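Local atomic coordinates of fructuronate-tagaturonate epimerase UxaE from Cohnella laeviribosi in complex with 1 glycerol (Cohnella laeviribosi, PDB entry 6IL9), a protein that catalyses the epimerisation that interconverts fructuronate and tagaturonate, and carries a zinc ion in a TIM barrel. Residues L181-Q186 with F268-D273; S22-E27 with A145-G150; E396-A401 with H439-L444; Q90-G95 with R114-I119. All blocks are in the same frame, centred on the assembly; numbering follows the deposited sequence.

Contact 1: residues L181-Q186 with F268-D273; sequences LDCSEQ and FEISID. With ZN (zinc ion), chain C.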
loop_
_atom_site.group_PDB
_atom_site.type_symbol
_atom_site.label_atom_id
_atom_site.label_comp_id
_atom_site.label_asym_id
_atom_site.label_seq_id
_atom_site.Cartn_x
_atom_site.Cartn_y
_atom_site.Cartn_z
ATOM N N LEU A 181 -12.084 0.096 0.118
ATOM C CA LEU A 181 -13.171 -0.682 0.712
ATOM C C LEU A 181 -13.016 -2.144 0.317
ATOM O O LEU A 181 -13.249 -2.516 -0.841
ATOM C CB LEU A 181 -14.540 -0.156 0.279
ATOM C CG LEU A 181 -15.709 -0.832 1.013
ATOM C CD1 LEU A 181 -15.632 -0.491 2.488
ATOM C CD2 LEU A 181 -17.048 -0.385 0.428
ATOM N N ASP A 182 -12.644 -2.970 1.287
ATOM C CA ASP A 182 -12.589 -4.413 1.114
ATOM C C ASP A 182 -14.008 -4.962 1.155
ATOM O O ASP A 182 -14.668 -4.908 2.202
ATOM C CB ASP A 182 -11.713 -5.009 2.213
ATOM C CG ASP A 182 -11.381 -6.472 1.988
ATOM O OD1 ASP A 182 -12.166 -7.181 1.319
ATOM O OD2 ASP A 182 -10.314 -6.907 2.487
ATOM N N CYS A 183 -14.478 -5.494 0.021
ATOM C CA CYS A 183 -15.821 -6.054 -0.098
ATOM C C CYS A 183 -15.803 -7.578 -0.175
ATOM O O CYS A 183 -16.790 -8.188 -0.595
ATOM C CB CYS A 183 -16.535 -5.465 -1.316
ATOM S SG CYS A 183 -16.683 -3.670 -1.234
ATOM N N SER A 184 -14.691 -8.201 0.229
ATOM C CA SER A 184 -14.560 -9.650 0.105
ATOM C C SER A 184 -15.548 -10.393 0.996
ATOM O O SER A 184 -16.027 -11.468 0.623
ATOM C CB SER A 184 -13.125 -10.075 0.430
ATOM O OG SER A 184 -12.822 -9.877 1.804
ATOM N N GLU A 185 -15.875 -9.843 2.166
ATOM C CA GLU A 185 -16.770 -10.552 3.076
ATOM C C GLU A 185 -18.219 -10.538 2.602
ATOM O O GLU A 185 -19.016 -11.377 3.046
ATOM C CB GLU A 185 -16.670 -9.954 4.479
ATOM C CG GLU A 185 -15.290 -10.122 5.091
ATOM C CD GLU A 185 -15.308 -10.120 6.604
ATOM O OE1 GLU A 185 -14.211 -10.186 7.199
ATOM O OE2 GLU A 185 -16.410 -10.051 7.196
ATOM N N GLN A 186 -18.585 -9.615 1.716
ATOM C CA GLN A 186 -19.941 -9.572 1.191
ATOM C C GLN A 186 -20.117 -10.429 -0.054
ATOM O O GLN A 186 -21.257 -10.694 -0.448
ATOM C CB GLN A 186 -20.336 -8.124 0.882
ATOM C CG GLN A 186 -20.711 -7.301 2.113
ATOM C CD GLN A 186 -19.504 -6.742 2.859
ATOM O OE1 GLN A 186 -18.375 -6.790 2.376
ATOM N NE2 GLN A 186 -19.745 -6.217 4.056
ATOM N N PHE A 268 -11.854 6.870 -3.806
ATOM C CA PHE A 268 -12.563 5.707 -3.282
ATOM C C PHE A 268 -12.189 4.501 -4.129
ATOM O O PHE A 268 -12.525 4.451 -5.314
ATOM C CB PHE A 268 -14.065 5.996 -3.331
ATOM C CG PHE A 268 -14.945 4.923 -2.744
ATOM C CD1 PHE A 268 -14.672 4.358 -1.510
ATOM C CD2 PHE A 268 -16.101 4.532 -3.426
ATOM C CE1 PHE A 268 -15.522 3.382 -0.968
ATOM C CE2 PHE A 268 -16.958 3.564 -2.892
ATOM C CZ PHE A 268 -16.664 2.990 -1.661
ATOM N N GLU A 269 -11.472 3.537 -3.537
ATOM C CA GLU A 269 -11.103 2.310 -4.232
ATOM C C GLU A 269 -12.005 1.180 -3.770
ATOM O O GLU A 269 -12.217 1.007 -2.568
ATOM C CB GLU A 269 -9.639 1.927 -3.976
ATOM C CG GLU A 269 -9.337 0.515 -4.471
ATOM C CD GLU A 269 -7.859 0.205 -4.576
ATOM O OE1 GLU A 269 -7.372 -0.593 -3.750
ATOM O OE2 GLU A 269 -7.185 0.734 -5.491
ATOM N N ILE A 270 -12.546 0.424 -4.717
ATOM C CA ILE A 270 -13.347 -0.750 -4.399
ATOM C C ILE A 270 -12.467 -1.975 -4.598
ATOM O O ILE A 270 -11.913 -2.185 -5.682
ATOM C CB ILE A 270 -14.617 -0.812 -5.257
ATOM C CG1 ILE A 270 -15.538 0.345 -4.860
ATOM C CG2 ILE A 270 -15.313 -2.153 -5.051
ATOM C CD1 ILE A 270 -16.483 0.759 -5.942
ATOM N N SER A 271 -12.330 -2.780 -3.552
ATOM C CA SER A 271 -11.421 -3.919 -3.565
ATOM C C SER A 271 -12.228 -5.202 -3.465
ATOM O O SER A 271 -13.009 -5.386 -2.524
ATOM C CB SER A 271 -10.395 -3.801 -2.436
ATOM O OG SER A 271 -9.923 -5.068 -2.011
ATOM N N ILE A 272 -12.061 -6.073 -4.456
ATOM C CA ILE A 272 -12.626 -7.414 -4.405
ATOM C C ILE A 272 -11.536 -8.392 -4.833
ATOM O O ILE A 272 -11.821 -9.423 -5.449
ATOM C CB ILE A 272 -13.886 -7.531 -5.285
ATOM C CG1 ILE A 272 -13.605 -7.056 -6.712
ATOM C CG2 ILE A 272 -15.043 -6.730 -4.686
ATOM C CD1 ILE A 272 -14.791 -7.115 -7.616
ATOM N N ASP A 273 -10.279 -8.073 -4.498
ATOM C CA ASP A 273 -9.144 -8.863 -4.963
ATOM C C ASP A 273 -8.802 -10.024 -4.042
ATOM O O ASP A 273 -8.036 -10.904 -4.446
ATOM C CB ASP A 273 -7.904 -7.981 -5.136
ATOM C CG ASP A 273 -7.416 -7.409 -3.837
ATOM O OD1 ASP A 273 -8.008 -6.411 -3.365
ATOM O OD2 ASP A 273 -6.437 -7.957 -3.291
HETATM ZN ZN ZN C . -5.787 -6.333 -1.655
HETATM O O HOH W 1 -11.084 -7.688 -1.083
HETATM O O HOH W 2 -3.783 -7.304 -1.078
#

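Contact 2: residues S22-E27 with A145-G150; sequences SRHESE and AVFQEG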
loop_
_atom_site.group_PDB
_atom_site.type_symbol
_atom_site.label_atom_id
_atom_site.label_comp_id
_atom_site.label_asym_id
_atom_site.label_seq_id
_atom_site.Cartn_x
_atom_site.Cartn_y
_atom_site.Cartn_z
ATOM N N SER A 22 16.176 19.336 2.798
ATOM C CA SER A 22 15.221 19.525 3.878
ATOM C C SER A 22 15.100 20.969 4.345
ATOM O O SER A 22 14.330 21.236 5.274
ATOM C CB SER A 22 15.600 18.650 5.087
ATOM O OG SER A 22 16.762 19.169 5.728
ATOM N N ARG A 23 15.841 21.900 3.755
ATOM C CA ARG A 23 15.816 23.280 4.224
ATOM C C ARG A 23 14.546 23.961 3.735
ATOM O O ARG A 23 14.316 24.056 2.525
ATOM C CB ARG A 23 17.052 24.029 3.735
ATOM C CG ARG A 23 18.324 23.566 4.406
ATOM C CD ARG A 23 19.523 24.273 3.819
ATOM N NE ARG A 23 20.762 23.871 4.474
ATOM C CZ ARG A 23 21.608 22.968 3.989
ATOM N NH1 ARG A 23 21.348 22.361 2.836
ATOM N NH2 ARG A 23 22.714 22.671 4.661
ATOM N N HIS A 24 13.726 24.426 4.676
ATOM C CA HIS A 24 12.496 25.139 4.365
ATOM C C HIS A 24 12.375 26.346 5.285
ATOM O O HIS A 24 13.149 26.512 6.232
ATOM C CB HIS A 24 11.280 24.214 4.478
ATOM C CG HIS A 24 11.304 23.100 3.481
ATOM N ND1 HIS A 24 11.917 21.890 3.731
ATOM C CD2 HIS A 24 10.840 23.034 2.211
ATOM C CE1 HIS A 24 11.814 21.121 2.661
ATOM N NE2 HIS A 24 11.160 21.791 1.726
ATOM N N GLU A 25 11.405 27.206 4.979
ATOM C CA GLU A 25 11.272 28.474 5.677
ATOM C C GLU A 25 9.803 28.868 5.727
ATOM O O GLU A 25 9.094 28.753 4.725
ATOM C CB GLU A 25 12.089 29.561 4.972
ATOM C CG GLU A 25 11.846 30.969 5.471
ATOM C CD GLU A 25 13.085 31.832 5.345
ATOM O OE1 GLU A 25 13.238 32.784 6.146
ATOM O OE2 GLU A 25 13.905 31.549 4.438
ATOM N N SER A 26 9.352 29.316 6.896
ATOM C CA SER A 26 7.998 29.840 7.073
ATOM C C SER A 26 8.096 31.126 7.879
ATOM O O SER A 26 8.395 31.085 9.077
ATOM C CB SER A 26 7.087 28.829 7.770
ATOM O OG SER A 26 5.800 29.382 8.013
ATOM N N GLU A 27 7.831 32.257 7.225
ATOM C CA GLU A 27 7.965 33.590 7.826
ATOM C C GLU A 27 9.424 33.726 8.261
ATOM O O GLU A 27 10.326 33.457 7.450
ATOM C CB GLU A 27 6.925 33.780 8.923
ATOM C CG GLU A 27 5.499 33.895 8.405
ATOM C CD GLU A 27 4.476 33.994 9.523
ATOM O OE1 GLU A 27 4.525 33.155 10.451
ATOM O OE2 GLU A 27 3.623 34.907 9.475
ATOM N N ALA A 145 8.951 12.360 5.307
ATOM C CA ALA A 145 9.725 11.956 4.142
ATOM C C ALA A 145 9.702 13.026 3.057
ATOM O O ALA A 145 10.746 13.355 2.482
ATOM C CB ALA A 145 9.193 10.634 3.594
ATOM N N VAL A 146 8.522 13.568 2.739
ATOM C CA VAL A 146 8.508 14.568 1.669
ATOM C C VAL A 146 9.181 15.849 2.137
ATOM O O VAL A 146 9.757 16.581 1.328
ATOM C CB VAL A 146 7.086 14.851 1.139
ATOM C CG1 VAL A 146 6.489 13.600 0.525
ATOM C CG2 VAL A 146 6.182 15.428 2.230
ATOM N N PHE A 147 9.135 16.137 3.440
ATOM C CA PHE A 147 9.854 17.295 3.964
ATOM C C PHE A 147 11.362 17.087 3.852
ATOM O O PHE A 147 12.086 17.961 3.362
ATOM C CB PHE A 147 9.434 17.550 5.416
ATOM C CG PHE A 147 9.964 18.842 6.001
ATOM C CD1 PHE A 147 9.298 20.042 5.796
ATOM C CD2 PHE A 147 11.111 18.839 6.776
ATOM C CE1 PHE A 147 9.785 21.226 6.340
ATOM C CE2 PHE A 147 11.605 20.022 7.321
ATOM C CZ PHE A 147 10.934 21.211 7.104
ATOM N N GLN A 148 11.842 15.916 4.277
ATOM C CA GLN A 148 13.265 15.601 4.193
ATOM C C GLN A 148 13.797 15.742 2.775
ATOM O O GLN A 148 14.907 16.249 2.567
ATOM C CB GLN A 148 13.508 14.184 4.694
ATOM C CG GLN A 148 14.958 13.743 4.589
ATOM C CD GLN A 148 15.160 12.332 5.088
ATOM O OE1 GLN A 148 14.604 11.937 6.114
ATOM N NE2 GLN A 148 15.961 11.565 4.369
ATOM N N GLU A 149 13.029 15.282 1.790
ATOM C CA GLU A 149 13.455 15.258 0.401
ATOM C C GLU A 149 13.014 16.479 -0.387
ATOM O O GLU A 149 13.304 16.555 -1.589
ATOM C CB GLU A 149 12.916 13.999 -0.286
ATOM C CG GLU A 149 13.425 12.712 0.310
ATOM C CD GLU A 149 14.913 12.520 0.085
ATOM O OE1 GLU A 149 15.431 13.005 -0.948
ATOM O OE2 GLU A 149 15.557 11.892 0.948
ATOM N N GLY A 150 12.328 17.424 0.247
ATOM C CA GLY A 150 11.870 18.611 -0.452
ATOM C C GLY A 150 10.991 18.283 -1.637
ATOM O O GLY A 150 11.131 18.892 -2.706
HETATM O O HOH W 3 11.472 21.799 -1.340
#

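Contact 3: residues E396-A401 with H439-L444; sequences EHFEEA and HITYGL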
loop_
_atom_site.group_PDB
_atom_site.type_symbol
_atom_site.label_atom_id
_atom_site.label_comp_id
_atom_site.label_asym_id
_atom_site.label_seq_id
_atom_site.Cartn_x
_atom_site.Cartn_y
_atom_site.Cartn_z
ATOM N N GLU A 396 10.462 -21.399 12.221
ATOM C CA GLU A 396 9.838 -22.033 13.371
ATOM C C GLU A 396 8.393 -21.602 13.568
ATOM O O GLU A 396 7.618 -22.345 14.183
ATOM C CB GLU A 396 10.658 -21.728 14.625
ATOM C CG GLU A 396 11.965 -22.495 14.676
ATOM C CD GLU A 396 12.906 -21.993 15.761
ATOM O OE1 GLU A 396 12.518 -21.080 16.529
ATOM O OE2 GLU A 396 14.040 -22.513 15.831
ATOM N N HIS A 397 8.007 -20.428 13.067
ATOM C CA HIS A 397 6.682 -19.874 13.314
ATOM C C HIS A 397 5.887 -19.641 12.035
ATOM O O HIS A 397 4.848 -18.981 12.074
ATOM C CB HIS A 397 6.800 -18.568 14.104
ATOM C CG HIS A 397 7.406 -18.749 15.460
ATOM N ND1 HIS A 397 6.675 -19.195 16.540
ATOM C CD2 HIS A 397 8.670 -18.562 15.908
ATOM C CE1 HIS A 397 7.464 -19.272 17.599
ATOM N NE2 HIS A 397 8.678 -18.893 17.243
ATOM N N PHE A 398 6.338 -20.204 10.912
ATOM C CA PHE A 398 5.727 -19.914 9.618
ATOM C C PHE A 398 4.234 -20.234 9.604
ATOM O O PHE A 398 3.430 -19.473 9.044
ATOM C CB PHE A 398 6.471 -20.711 8.553
ATOM C CG PHE A 398 6.004 -20.467 7.158
ATOM C CD1 PHE A 398 6.127 -19.221 6.579
ATOM C CD2 PHE A 398 5.483 -21.504 6.408
ATOM C CE1 PHE A 398 5.726 -19.008 5.273
ATOM C CE2 PHE A 398 5.070 -21.290 5.104
ATOM C CZ PHE A 398 5.190 -20.047 4.544
ATOM N N GLU A 399 3.842 -21.354 10.220
ATOM C CA GLU A 399 2.443 -21.769 10.185
ATOM C C GLU A 399 1.517 -20.703 10.770
ATOM O O GLU A 399 0.389 -20.536 10.294
ATOM C CB GLU A 399 2.283 -23.093 10.936
ATOM C CG GLU A 399 1.302 -24.067 10.309
ATOM C CD GLU A 399 0.758 -25.087 11.311
ATOM O OE1 GLU A 399 1.453 -25.377 12.309
ATOM O OE2 GLU A 399 -0.370 -25.591 11.102
ATOM N N GLU A 400 1.975 -19.971 11.793
ATOM C CA GLU A 400 1.149 -18.912 12.370
ATOM C C GLU A 400 0.870 -17.809 11.358
ATOM O O GLU A 400 -0.214 -17.216 11.363
ATOM C CB GLU A 400 1.829 -18.330 13.614
ATOM C CG GLU A 400 2.245 -19.381 14.629
ATOM C CD GLU A 400 3.392 -18.927 15.520
ATOM O OE1 GLU A 400 3.537 -17.709 15.728
ATOM O OE2 GLU A 400 4.158 -19.788 16.004
ATOM N N ALA A 401 1.824 -17.537 10.473
ATOM C CA ALA A 401 1.671 -16.444 9.530
ATOM C C ALA A 401 0.867 -16.855 8.294
ATOM O O ALA A 401 0.187 -16.012 7.694
ATOM C CB ALA A 401 3.062 -15.921 9.168
ATOM N N HIS A 439 8.455 -12.606 3.928
ATOM C CA HIS A 439 7.456 -11.581 3.616
ATOM C C HIS A 439 6.333 -11.616 4.640
ATOM O O HIS A 439 5.954 -10.587 5.204
ATOM C CB HIS A 439 6.903 -11.824 2.200
ATOM C CG HIS A 439 6.042 -10.718 1.654
ATOM N ND1 HIS A 439 4.874 -10.296 2.261
ATOM C CD2 HIS A 439 6.164 -9.979 0.523
ATOM C CE1 HIS A 439 4.326 -9.334 1.540
ATOM N NE2 HIS A 439 5.087 -9.124 0.476
ATOM N N ILE A 440 5.825 -12.816 4.919
ATOM C CA ILE A 440 4.581 -12.992 5.647
ATOM C C ILE A 440 4.793 -13.021 7.158
ATOM O O ILE A 440 3.835 -12.793 7.913
ATOM C CB ILE A 440 3.945 -14.273 5.069
ATOM C CG1 ILE A 440 3.097 -13.965 3.841
ATOM C CG2 ILE A 440 3.171 -15.052 6.049
ATOM C CD1 ILE A 440 3.821 -13.447 2.679
ATOM N N THR A 441 6.028 -13.228 7.613
ATOM C CA THR A 441 6.357 -13.315 9.030
ATOM C C THR A 441 6.819 -11.980 9.607
ATOM O O THR A 441 7.354 -11.956 10.716
ATOM C CB THR A 441 7.429 -14.389 9.273
ATOM O OG1 THR A 441 8.571 -14.169 8.429
ATOM C CG2 THR A 441 6.865 -15.813 9.025
ATOM N N TYR A 442 6.601 -10.868 8.895
ATOM C CA TYR A 442 7.063 -9.562 9.383
ATOM C C TYR A 442 6.505 -9.248 10.766
ATOM O O TYR A 442 7.228 -8.727 11.631
ATOM C CB TYR A 442 6.668 -8.456 8.401
ATOM C CG TYR A 442 5.169 -8.213 8.321
ATOM C CD1 TYR A 442 4.336 -9.074 7.618
ATOM C CD2 TYR A 442 4.583 -7.133 8.975
ATOM C CE1 TYR A 442 2.964 -8.857 7.557
ATOM C CE2 TYR A 442 3.216 -6.909 8.919
ATOM C CZ TYR A 442 2.412 -7.777 8.214
ATOM O OH TYR A 442 1.060 -7.545 8.155
ATOM N N GLY A 443 5.221 -9.533 10.988
ATOM C CA GLY A 443 4.606 -9.186 12.263
ATOM C C GLY A 443 5.150 -10.030 13.400
ATOM O O GLY A 443 5.506 -9.510 14.463
ATOM N N LEU A 444 5.249 -11.345 13.177
ATOM C CA LEU A 444 5.828 -12.241 14.177
ATOM C C LEU A 444 7.265 -11.862 14.513
ATOM O O LEU A 444 7.699 -12.011 15.659
ATOM C CB LEU A 444 5.808 -13.680 13.670
ATOM C CG LEU A 444 4.476 -14.351 13.412
ATOM C CD1 LEU A 444 4.741 -15.593 12.587
ATOM C CD2 LEU A 444 3.818 -14.688 14.740
#

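Contact 4: residues Q90-G95 with R114-I119; sequences QSATIG and RAIHPI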
loop_
_atom_site.group_PDB
_atom_site.type_symbol
_atom_site.label_atom_id
_atom_site.label_comp_id
_atom_site.label_asym_id
_atom_site.label_seq_id
_atom_site.Cartn_x
_atom_site.Cartn_y
_atom_site.Cartn_z
ATOM N N GLN A 90 -7.278 10.359 -13.263
ATOM C CA GLN A 90 -6.704 10.532 -14.598
ATOM C C GLN A 90 -5.181 10.623 -14.604
ATOM O O GLN A 90 -4.596 11.409 -15.351
ATOM C CB GLN A 90 -7.284 11.768 -15.275
ATOM C CG GLN A 90 -8.535 11.472 -16.030
ATOM C CD GLN A 90 -8.349 10.358 -17.031
ATOM O OE1 GLN A 90 -7.391 10.339 -17.823
ATOM N NE2 GLN A 90 -9.259 9.405 -16.990
ATOM N N SER A 91 -4.517 9.804 -13.799
ATOM C CA SER A 91 -3.063 9.820 -13.738
ATOM C C SER A 91 -2.607 8.467 -13.213
ATOM O O SER A 91 -3.423 7.600 -12.884
ATOM C CB SER A 91 -2.551 10.956 -12.848
ATOM O OG SER A 91 -3.084 10.825 -11.538
ATOM N N ALA A 92 -1.294 8.289 -13.148
ATOM C CA ALA A 92 -0.713 7.077 -12.582
ATOM C C ALA A 92 -0.415 7.272 -11.098
ATOM O O ALA A 92 0.042 8.338 -10.683
ATOM C CB ALA A 92 0.571 6.711 -13.322
ATOM N N THR A 93 -0.690 6.240 -10.297
ATOM C CA THR A 93 -0.375 6.261 -8.873
ATOM C C THR A 93 0.274 4.940 -8.484
ATOM O O THR A 93 -0.013 3.886 -9.062
ATOM C CB THR A 93 -1.638 6.514 -7.988
ATOM O OG1 THR A 93 -2.696 5.620 -8.375
ATOM C CG2 THR A 93 -2.147 7.975 -8.117
ATOM N N ILE A 94 1.177 4.995 -7.509
ATOM C CA ILE A 94 1.759 3.772 -6.968
ATOM C C ILE A 94 1.607 3.807 -5.457
ATOM O O ILE A 94 1.898 4.829 -4.822
ATOM C CB ILE A 94 3.231 3.581 -7.382
ATOM C CG1 ILE A 94 3.756 2.289 -6.753
ATOM C CG2 ILE A 94 4.091 4.800 -7.011
ATOM C CD1 ILE A 94 4.988 1.706 -7.427
ATOM N N GLY A 95 1.124 2.703 -4.889
ATOM C CA GLY A 95 1.009 2.589 -3.447
ATOM C C GLY A 95 2.324 2.088 -2.893
ATOM O O GLY A 95 2.828 1.046 -3.322
ATOM N N ARG A 114 9.601 11.328 -12.110
ATOM C CA ARG A 114 8.808 10.372 -12.868
ATOM C C ARG A 114 7.346 10.797 -12.854
ATOM O O ARG A 114 6.874 11.429 -11.903
ATOM C CB ARG A 114 8.953 8.950 -12.276
ATOM C CG ARG A 114 10.369 8.684 -11.852
ATOM C CD ARG A 114 10.762 7.261 -11.991
ATOM N NE ARG A 114 10.410 6.645 -13.265
ATOM C CZ ARG A 114 10.935 5.497 -13.674
ATOM N NH1 ARG A 114 11.841 4.896 -12.911
ATOM N NH2 ARG A 114 10.552 4.946 -14.829
ATOM N N ALA A 115 6.625 10.445 -13.920
ATOM C CA ALA A 115 5.234 10.875 -14.069
ATOM C C ALA A 115 4.323 9.886 -13.344
ATOM O O ALA A 115 3.576 9.113 -13.942
ATOM C CB ALA A 115 4.860 11.004 -15.540
ATOM N N ILE A 116 4.418 9.911 -12.018
ATOM C CA ILE A 116 3.564 9.071 -11.180
ATOM C C ILE A 116 3.461 9.740 -9.821
ATOM O O ILE A 116 4.409 10.384 -9.361
ATOM C CB ILE A 116 4.103 7.622 -11.080
ATOM C CG1 ILE A 116 3.055 6.704 -10.429
ATOM C CG2 ILE A 116 5.431 7.590 -10.331
ATOM C CD1 ILE A 116 3.316 5.204 -10.661
ATOM N N HIS A 117 2.286 9.626 -9.204
ATOM C CA HIS A 117 2.046 10.224 -7.896
ATOM C C HIS A 117 2.160 9.160 -6.830
ATOM O O HIS A 117 1.566 8.084 -6.982
ATOM C CB HIS A 117 0.654 10.850 -7.832
ATOM C CG HIS A 117 0.426 11.913 -8.852
ATOM N ND1 HIS A 117 1.085 13.123 -8.819
ATOM C CD2 HIS A 117 -0.396 11.958 -9.928
ATOM C CE1 HIS A 117 0.690 13.863 -9.840
ATOM N NE2 HIS A 117 -0.212 13.181 -10.526
ATOM N N PRO A 118 2.889 9.424 -5.743
ATOM C CA PRO A 118 3.072 8.396 -4.709
ATOM C C PRO A 118 1.994 8.396 -3.645
ATOM O O PRO A 118 1.669 9.445 -3.084
ATOM C CB PRO A 118 4.432 8.762 -4.099
ATOM C CG PRO A 118 4.475 10.286 -4.218
ATOM C CD PRO A 118 3.702 10.629 -5.496
ATOM N N ILE A 119 1.432 7.225 -3.358
ATOM C CA ILE A 119 0.628 7.028 -2.158
ATOM C C ILE A 119 1.621 6.541 -1.107
ATOM O O ILE A 119 1.874 5.346 -0.962
ATOM C CB ILE A 119 -0.525 6.052 -2.392
ATOM C CG1 ILE A 119 -1.282 6.417 -3.680
ATOM C CG2 ILE A 119 -1.466 6.049 -1.179
ATOM C CD1 ILE A 119 -1.847 7.847 -3.727
HETATM O O HOH W 4 0.635 10.240 -14.263
#

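Contact 1: residues L181-Q186 with F268-D273
D182 OD1 reaches across to S271 through a shared water and takes three donors at once. S184 N lies 2.9 Å from OD1, nearly in line with its C-O bond, closing an Asx turn. S184 OG stands 2.8 Å from D182 OD1 on the syn side, 30° out of the carboxylate plane. Water 1 donates both to D182 OD1, at 2.7 Å, and to S271 OG. With its OG opposite the backbone N (chi1 153°), the S271 hydroxyl donates in turn to D273 OD1 at 2.7 Å, while D273 OD2 binds the zinc ion at 2.4 Å. The parallel backbones beneath are joined from L181 N to E269 O, from S271 N to L181 O and from C183 N to S271 O. On the face of L181 and I270, L181 CB lies obliquely against the F268 ring, 3.9 Å from CE1; past the strand ends C183 CB meets I272 CG2. H161 and H343 complete the protein ligands of the metal; D182 OD2 bonds H161 ND1 and E269 OE1 bonds H343 NE2. With D182 and D273 at the C-terminal ends of strands 178-182 and 267-271, all three protein ligands have second-shell partners, a network that probably helps orient them.

Contact 2: residues S22-E27 with A145-G150
S22 lies against the last turn of helix 135-149 with its backbone: CA points its hydrogen at F147 O, 3.5 Å away, and CB rests near the carbonyl oxygen of Q148. Its hydroxyl is engaged elsewhere, with Y19 O and M33 N, while S22 O is turned to the side chain of H24 and receives a weak hydrogen bond from H24 ND1 at 2.9 Å. G150, with positive phi, forms a Schellman motif after the last turn, its N bonding back to F147 O at 3.2 Å. The contact therefore places a helix C-terminus against strand 17-26, an outermost strand of the five-stranded antiparallel sheet. H24 and F147 carry the side-chain contact between them. H24 CG stands opposite the carbonyl carbon (chi1 -64°), which brings ND1 over one face of the F147 ring, 3.4 Å above its plane and toward the rim. The two rings are oblique, their centroids 4.5 Å apart and their planes at 36°. H24 CE1 comes within 3.2 Å of F147 O, which sits at the imidazole edge, and G150 CA lies at that edge in the ring plane. Beyond it, water 3 is 3.1 Å from H24 NE2 and donates to G150 O at 3.2 Å. F81 also meets the H24 ring, and F79 meets F147 edge-to-face.

Contact 3: residues E396-A401 with H439-L444
I440, which follows H439, whose NE2 bonds the phosphoserine at position 346, meets A401 through its CG2 branch. CG2 lies 3.2 Å from A401 CB, closer than methyl groups normally pack, so the exact spacing is doubtful. The same branch lies near A401 O; the CD1 end of I440 leads off in another direction. T441 follows where helix 432-440 gives way to helix 442-446. It holds the N-cap position without a capping bond, and its OG1 turns back to L437 O instead. With OG1 between the backbone N and the carbonyl carbon (chi1 53°), CG2 is left to face the other helix, 3.8 Å from A401 CB and at the edge of the F398 ring, 4.3 Å from CD1. L444, one turn further on, divides its two methyls. CD1 sits over the backbone, 3.4 Å from H397 O and 3.8 Å from A401 CB. CD2 lies 3.2 Å from E400 OE1, a close methyl-to-oxygen contact with a carboxylate whose other oxygen is bound: H397 ND1 donates to E400 OE2 at 2.6 Å, in the imidazole plane, on the syn side of OE2 but 24° out of the carboxylate plane. This bond helps hold the carboxylate beside the leucine. The arrangement is helix-to-helix packing of helix 384-402 on the junction of helices 432-440 and 442-446, all following the barrel strands in the chain.

Contact 4: residues Q90-G95 with R114-I119
A92 O accepts from H117 N at 3.0 Å in a nearly straight bond (172°), the first of three that join the parallel strands. Next, I94 N donates to H117 O at 3.2 Å; T93 CA also points a hydrogen at that oxygen. I94 O then receives I119 N at 2.8 Å, so both polar backbone atoms of I94 are used. Between H117 and I119, P118 has no N-H to offer, but its backbone bonds onward to G156 in the next strand, as T93 and G95 bond to strand 363-367. Ahead of the strands water 4 takes over: it accepts from A92 N at 3.0 Å and donates to A115 O at 3.2 Å. A115 centres an inverse gamma turn, closed by a weak bond from I116 N to R114 O. T93 OG1 is held by H364 and K339. S91 OG merely rests at the edge of the H117 ring, 3.3 Å from CD2, while F87 stacks on that ring. On the face of I94 and P118, I116 swings CG1 opposite its backbone N (chi1 -169°), bringing CD1 to 3.7 Å from I94 CB. L484 of helix 469-487 touches I94 and I116. These pairings join neighbouring strands of a parallel beta-alpha-beta crossover, with helix 104-111 between them, the repeating element of a TIM barrel.

Overall arrangement
From the N terminus, contact 2 opens first, on strand 17-26 of the antiparallel sheet, and closes on the last turn of helix 135-149, the nearest ends of its segments 118 residues apart. Within that loop lies contact 4, which joins the first two barrel strands; contact 2 ties the N-terminal sheet to a helix that follows them. Contact 1 comes next in series and pairs strands 178-182 and 267-271 of the same barrel, beside the zinc ion; its centre is about 21 Å from that of contact 4. Contact 3 closes last, joining helices that follow the barrel strands in the chain, its centre about 25 Å from that of contact 1. None of the four loops cross.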